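Local coordinates for protein histidinol-phosphate aminotransferase (Clostridium acetobutylicum, PDB 3FTB) that probably acts as a pyridoxal-phosphate-dependent aminotransferase of the class I and II family, expected to interconvert histidinol phosphate and imidazole-acetol phosphate, at residues S32-P37 against F336-I341; L102-S107 against D146-G151. All blocks are in the same frame, centred on the assembly; numbering follows the deposited sequence.

Interaction 1 of 2, residues S32-P37 against F336-I341; sequences SSNINP and FVRFAI. With PO4 (phosphate ion), chain F.
Arg338 reaches from strand 336-340 to the loop 32-37, and its guanidinium meets both the carbonyl of Ser32 and a bound phosphate. Its CB points toward the loop; CG and CD carry the chain out nearly extended before a bend at chi3 (74°) turns the head. NE gives its hydrogen to water 1 at 2.7 Å, and the same water accepts from Asn34 ND2 at 2.8 Å. OD1 of Asn34 lies over one face of the guanidinium, 3.4 Å above the plane and offset toward the rim; the amide plane is turned 69° from that of the guanidinium. NH1 meets phosphate O3 at 2.8 Å in a weak, bent bond and also donates weakly to Asn155 OD1. NH2 has the straighter phosphate bond, to O4 at 2.9 Å (161°), and a weak bond to Ser32 O, also 2.9 Å and near the guanidinium plane. Arg338 sits on the last strand of the chain, at the middle of the small-domain sheet, and its place matches the arginine that binds the substrate carboxylate in aspartate aminotransferase and relatives; here it would probably meet the carboxylate of the glutamate co-substrate or another anionic group. The phosphate, probably from the crystallisation liquor and held by Arg324 NE as well, is consistent with an anion site. Further along the strand, Ala340 puts its CB against the same loop, 3.1 Å from Ser33 O and 3.2 Å from Asn34 ND2, so the nitrogen side of the amide is packed on a methyl while its oxygen faces the arginine. Asn298 ND2 also holds the loop, by a bond to Asn34 O. Water 2 donates to both Ile35 O and Ile341 O, linking the two backbones.

Interaction 2 of 2, residues L102-S107 against D146-G151; sequences LIIVPS and DSVIIG
Leu102 and Val148 are paired across two neighbouring parallel strands, with the backbone of Leu102 joined to the residues flanking its partner. Leu102 N donates to Ser147 O at 2.8 Å (171°), and Ile149 N returns a longer bond to Leu102 O at 3.2 Å. That oxygen also takes a CA-H...O contact from Val148 CA at 3.4 Å. One step on, the strands spread: Ile104 N and Ile149 O stand 3.6 Å apart, both buried and with no partner in the model. Leu102 and Val148 run side by side, CD2 to CG2 at 3.9 Å, while chi2 of Ile104 (46°) turns its CD1 back to Val148 CG1 at 4.0 Å, and its CG1 touches Ile150 CD1 at 4.2 Å. On the reverse face, Ile103 and Ile149 meet through their CG2 methyls. This is the parallel part of the seven-stranded mixed sheet of the large domain in fold-type I pyridoxal-phosphate enzymes, with strand 100-105 lying between 121-126 and 147-151. Helix 135-141 covers the face carrying Leu102 and Ile104, placing Ile138 on both. Val123 and Ser125 hold the far edge of strand 100-105 by backbone bonds to Ile103. After the strand, a cis peptide precedes Pro106, whose carbonyl accepts from Asn154 ND2.

Overall arrangement
The two contacts sit in different parts of the subunit: interaction 2 joins two parallel strands near the 121-126 edge of the seven-stranded sheet, and interaction 1 lies at the end of the central strand 336-340 of the five-stranded sheet, where the loop 32-37 meets it. Their centres are 22 Å apart, and their nearest atoms approach to about 7 Å without touching. The turn after strand 147-151 connects them: Asn154 binds the loop following strand 100-105, and the adjacent Asn155 bonds weakly to Arg338 beside the phosphate. The C-terminal ends of the interaction 2 strands border the cofactor site in this fold, whereas interaction 1 contributes Arg338 to a probable anion site, consistent with the substrate end of the cleft.

Interaction 1 of 2, residues S32-P37 against F336-I341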
loop_
_atom_site.group_PDB
_atom_site.type_symbol
_atom_site.label_atom_id
_atom_site.label_comp_id
_atom_site.label_asym_id
_atom_site.label_seq_id
_atom_site.Cartn_x
_atom_site.Cartn_y
_atom_site.Cartn_z
ATOM N N SER A 32 14.585 20.959 -0.405
ATOM C CA SER A 32 14.906 19.563 -0.656
ATOM C C SER A 32 13.647 18.776 -1.108
ATOM O O SER A 32 13.740 17.627 -1.572
ATOM C CB SER A 32 15.601 18.931 0.558
ATOM O OG SER A 32 14.692 18.646 1.605
ATOM N N SER A 33 12.480 19.414 -1.010
ATOM C CA SER A 33 11.237 18.816 -1.488
ATOM C C SER A 33 10.822 19.299 -2.888
ATOM O O SER A 33 10.733 20.503 -3.153
ATOM C CB SER A 33 10.114 19.094 -0.494
ATOM O OG SER A 33 8.857 19.026 -1.140
ATOM N N ASN A 34 10.559 18.353 -3.781
ATOM C CA ASN A 34 10.183 18.686 -5.152
ATOM C C ASN A 34 8.737 18.318 -5.476
ATOM O O ASN A 34 8.462 17.629 -6.454
ATOM C CB ASN A 34 11.118 18.002 -6.151
ATOM C CG ASN A 34 12.587 18.130 -5.774
ATOM O OD1 ASN A 34 13.346 17.176 -5.913
ATOM N ND2 ASN A 34 12.996 19.304 -5.312
ATOM N N ILE A 35 7.810 18.778 -4.650
ATOM C CA ILE A 35 6.397 18.598 -4.936
ATOM C C ILE A 35 5.900 19.866 -5.606
ATOM O O ILE A 35 6.402 20.952 -5.327
ATOM C CB ILE A 35 5.571 18.324 -3.658
ATOM C CG1 ILE A 35 6.166 17.142 -2.875
ATOM C CG2 ILE A 35 4.076 18.092 -3.997
ATOM C CD1 ILE A 35 6.258 15.819 -3.665
ATOM N N ASN A 36 4.928 19.708 -6.500
ATOM C CA ASN A 36 4.316 20.814 -7.232
ATOM C C ASN A 36 3.726 21.846 -6.276
ATOM O O ASN A 36 2.952 21.503 -5.386
ATOM C CB ASN A 36 3.234 20.253 -8.170
ATOM C CG ASN A 36 2.729 21.268 -9.182
ATOM O OD1 ASN A 36 2.430 22.414 -8.844
ATOM N ND2 ASN A 36 2.600 20.832 -10.433
ATOM N N PRO A 37 4.087 23.123 -6.463
ATOM C CA PRO A 37 3.693 24.232 -5.595
ATOM C C PRO A 37 2.262 24.694 -5.871
ATOM O O PRO A 37 1.624 25.297 -5.006
ATOM C CB PRO A 37 4.679 25.317 -6.018
ATOM C CG PRO A 37 4.702 25.136 -7.474
ATOM C CD PRO A 37 4.862 23.628 -7.606
ATOM N N PHE A 336 28.362 19.954 -4.599
ATOM C CA PHE A 336 27.058 19.879 -5.270
ATOM C C PHE A 336 25.931 19.975 -4.249
ATOM O O PHE A 336 26.018 19.414 -3.149
ATOM C CB PHE A 336 26.912 18.598 -6.093
ATOM C CG PHE A 336 27.984 18.421 -7.132
ATOM C CD1 PHE A 336 27.729 18.712 -8.463
ATOM C CD2 PHE A 336 29.244 17.960 -6.777
ATOM C CE1 PHE A 336 28.713 18.550 -9.422
ATOM C CE2 PHE A 336 30.232 17.797 -7.732
ATOM C CZ PHE A 336 29.968 18.089 -9.054
ATOM N N VAL A 337 24.896 20.724 -4.613
ATOM C CA VAL A 337 23.706 20.866 -3.789
ATOM C C VAL A 337 22.525 20.892 -4.753
ATOM O O VAL A 337 22.687 21.278 -5.918
ATOM C CB VAL A 337 23.713 22.181 -3.017
ATOM C CG1 VAL A 337 24.746 22.165 -1.894
ATOM C CG2 VAL A 337 23.976 23.336 -3.972
ATOM N N ARG A 338 21.347 20.479 -4.285
ATOM C CA ARG A 338 20.151 20.445 -5.137
ATOM C C ARG A 338 19.077 21.373 -4.576
ATOM O O ARG A 338 18.793 21.362 -3.378
ATOM C CB ARG A 338 19.598 19.017 -5.269
ATOM C CG ARG A 338 18.471 18.860 -6.295
ATOM C CD ARG A 338 17.768 17.506 -6.143
ATOM N NE ARG A 338 16.904 17.478 -4.963
ATOM C CZ ARG A 338 16.563 16.373 -4.302
ATOM N NH1 ARG A 338 17.028 15.190 -4.688
ATOM N NH2 ARG A 338 15.758 16.451 -3.243
ATOM N N PHE A 339 18.495 22.194 -5.441
ATOM C CA PHE A 339 17.437 23.105 -5.021
ATOM C C PHE A 339 16.140 22.767 -5.748
ATOM O O PHE A 339 16.143 22.456 -6.942
ATOM C CB PHE A 339 17.799 24.571 -5.320
ATOM C CG PHE A 339 19.113 25.029 -4.724
ATOM C CD1 PHE A 339 19.683 24.370 -3.628
ATOM C CD2 PHE A 339 19.766 26.149 -5.243
ATOM C CE1 PHE A 339 20.894 24.808 -3.075
ATOM C CE2 PHE A 339 20.974 26.593 -4.693
ATOM C CZ PHE A 339 21.528 25.915 -3.602
ATOM N N ALA A 340 15.026 22.855 -5.039
ATOM C CA ALA A 340 13.733 22.708 -5.691
ATOM C C ALA A 340 13.409 23.988 -6.451
ATOM O O ALA A 340 13.977 25.039 -6.181
ATOM C CB ALA A 340 12.644 22.397 -4.675
ATOM N N ILE A 341 12.512 23.885 -7.420
ATOM C CA ILE A 341 12.019 25.054 -8.132
ATOM C C ILE A 341 10.530 25.141 -7.844
ATOM O O ILE A 341 9.768 24.266 -8.250
ATOM C CB ILE A 341 12.296 24.965 -9.662
ATOM C CG1 ILE A 341 13.801 24.868 -9.914
ATOM C CG2 ILE A 341 11.711 26.172 -10.401
ATOM C CD1 ILE A 341 14.181 24.884 -11.369
HETATM P P PO4 F . 15.353 12.713 -3.027
HETATM O O1 PO4 F . 14.217 11.827 -2.563
HETATM O O2 PO4 F . 16.622 11.898 -3.134
HETATM O O3 PO4 F . 15.008 13.292 -4.378
HETATM O O4 PO4 F . 15.548 13.837 -2.033
HETATM O O HOH W 1 15.411 19.548 -4.016
HETATM O O HOH W 2 8.426 22.151 -7.236
#

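Interaction 2 of 2, residues L102-S107 against D146-G151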
loop_
_atom_site.group_PDB
_atom_site.type_symbol
_atom_site.label_atom_id
_atom_site.label_comp_id
_atom_site.label_asym_id
_atom_site.label_seq_id
_atom_site.Cartn_x
_atom_site.Cartn_y
_atom_site.Cartn_z
ATOM N N LEU A 102 22.428 -2.498 -14.290
ATOM C CA LEU A 102 23.258 -1.318 -14.508
ATOM C C LEU A 102 22.512 -0.093 -13.984
ATOM O O LEU A 102 21.436 0.242 -14.489
ATOM C CB LEU A 102 23.540 -1.136 -16.005
ATOM C CG LEU A 102 24.437 0.015 -16.461
ATOM C CD1 LEU A 102 25.859 -0.381 -16.254
ATOM C CD2 LEU A 102 24.172 0.297 -17.935
ATOM N N ILE A 103 23.069 0.566 -12.971
ATOM C CA ILE A 103 22.469 1.790 -12.463
ATOM C C ILE A 103 23.269 2.983 -12.956
ATOM O O ILE A 103 24.473 3.074 -12.723
ATOM C CB ILE A 103 22.364 1.813 -10.921
ATOM C CG1 ILE A 103 21.797 0.493 -10.401
ATOM C CG2 ILE A 103 21.472 2.968 -10.478
ATOM C CD1 ILE A 103 21.646 0.432 -8.899
ATOM N N ILE A 104 22.599 3.866 -13.693
ATOM C CA ILE A 104 23.211 5.099 -14.142
ATOM C C ILE A 104 23.209 6.039 -12.953
ATOM O O ILE A 104 22.179 6.227 -12.298
ATOM C CB ILE A 104 22.452 5.737 -15.321
ATOM C CG1 ILE A 104 22.857 5.067 -16.633
ATOM C CG2 ILE A 104 22.777 7.229 -15.410
ATOM C CD1 ILE A 104 22.895 3.563 -16.572
ATOM N N VAL A 105 24.362 6.639 -12.685
ATOM C CA VAL A 105 24.574 7.341 -11.434
ATOM C C VAL A 105 25.518 8.532 -11.700
ATOM O O VAL A 105 26.361 8.453 -12.596
ATOM C CB VAL A 105 25.143 6.343 -10.398
ATOM C CG1 VAL A 105 26.650 6.171 -10.593
ATOM C CG2 VAL A 105 24.793 6.764 -8.983
ATOM N N PRO A 106 25.363 9.652 -10.956
ATOM C CA PRO A 106 24.423 9.905 -9.851
ATOM C C PRO A 106 22.980 9.538 -10.209
ATOM O O PRO A 106 22.612 9.594 -11.396
ATOM C CB PRO A 106 24.529 11.423 -9.640
ATOM C CG PRO A 106 25.823 11.803 -10.214
ATOM C CD PRO A 106 26.109 10.868 -11.329
ATOM N N SER A 107 22.187 9.145 -9.213
ATOM C CA SER A 107 20.758 8.925 -9.416
ATOM C C SER A 107 20.006 8.792 -8.089
ATOM O O SER A 107 20.608 8.733 -7.025
ATOM C CB SER A 107 20.523 7.673 -10.261
ATOM O OG SER A 107 20.975 6.524 -9.561
ATOM N N ASP A 146 21.404 -7.865 -16.623
ATOM C CA ASP A 146 20.096 -8.372 -17.022
ATOM C C ASP A 146 19.149 -7.213 -17.284
ATOM O O ASP A 146 18.114 -7.377 -17.943
ATOM C CB ASP A 146 19.521 -9.248 -15.912
ATOM C CG ASP A 146 20.530 -10.235 -15.377
ATOM O OD1 ASP A 146 21.105 -11.000 -16.183
ATOM O OD2 ASP A 146 20.756 -10.237 -14.149
ATOM N N SER A 147 19.516 -6.041 -16.767
ATOM C CA SER A 147 18.653 -4.868 -16.833
ATOM C C SER A 147 19.388 -3.533 -16.612
ATOM O O SER A 147 20.523 -3.498 -16.138
ATOM C CB SER A 147 17.519 -5.010 -15.815
ATOM O OG SER A 147 18.044 -5.185 -14.509
ATOM N N VAL A 148 18.710 -2.441 -16.967
ATOM C CA VAL A 148 19.193 -1.087 -16.740
ATOM C C VAL A 148 18.048 -0.315 -16.106
ATOM O O VAL A 148 16.890 -0.566 -16.420
ATOM C CB VAL A 148 19.576 -0.377 -18.067
ATOM C CG1 VAL A 148 20.052 1.068 -17.805
ATOM C CG2 VAL A 148 20.644 -1.163 -18.826
ATOM N N ILE A 149 18.365 0.598 -15.193
ATOM C CA ILE A 149 17.392 1.575 -14.697
ATOM C C ILE A 149 17.995 2.980 -14.800
ATOM O O ILE A 149 19.117 3.237 -14.362
ATOM C CB ILE A 149 16.895 1.274 -13.248
ATOM C CG1 ILE A 149 15.841 2.303 -12.813
ATOM C CG2 ILE A 149 18.062 1.228 -12.252
ATOM C CD1 ILE A 149 14.951 1.839 -11.675
ATOM N N ILE A 150 17.238 3.883 -15.404
ATOM C CA ILE A 150 17.738 5.200 -15.749
ATOM C C ILE A 150 16.596 6.211 -15.599
ATOM O O ILE A 150 15.480 5.945 -15.992
ATOM C CB ILE A 150 18.310 5.191 -17.186
ATOM C CG1 ILE A 150 19.000 6.508 -17.524
ATOM C CG2 ILE A 150 17.218 4.887 -18.204
ATOM C CD1 ILE A 150 19.662 6.494 -18.884
ATOM N N GLY A 151 16.873 7.361 -14.996
ATOM C CA GLY A 151 15.847 8.368 -14.783
ATOM C C GLY A 151 15.632 9.269 -15.986
ATOM O O GLY A 151 16.572 9.639 -16.684
#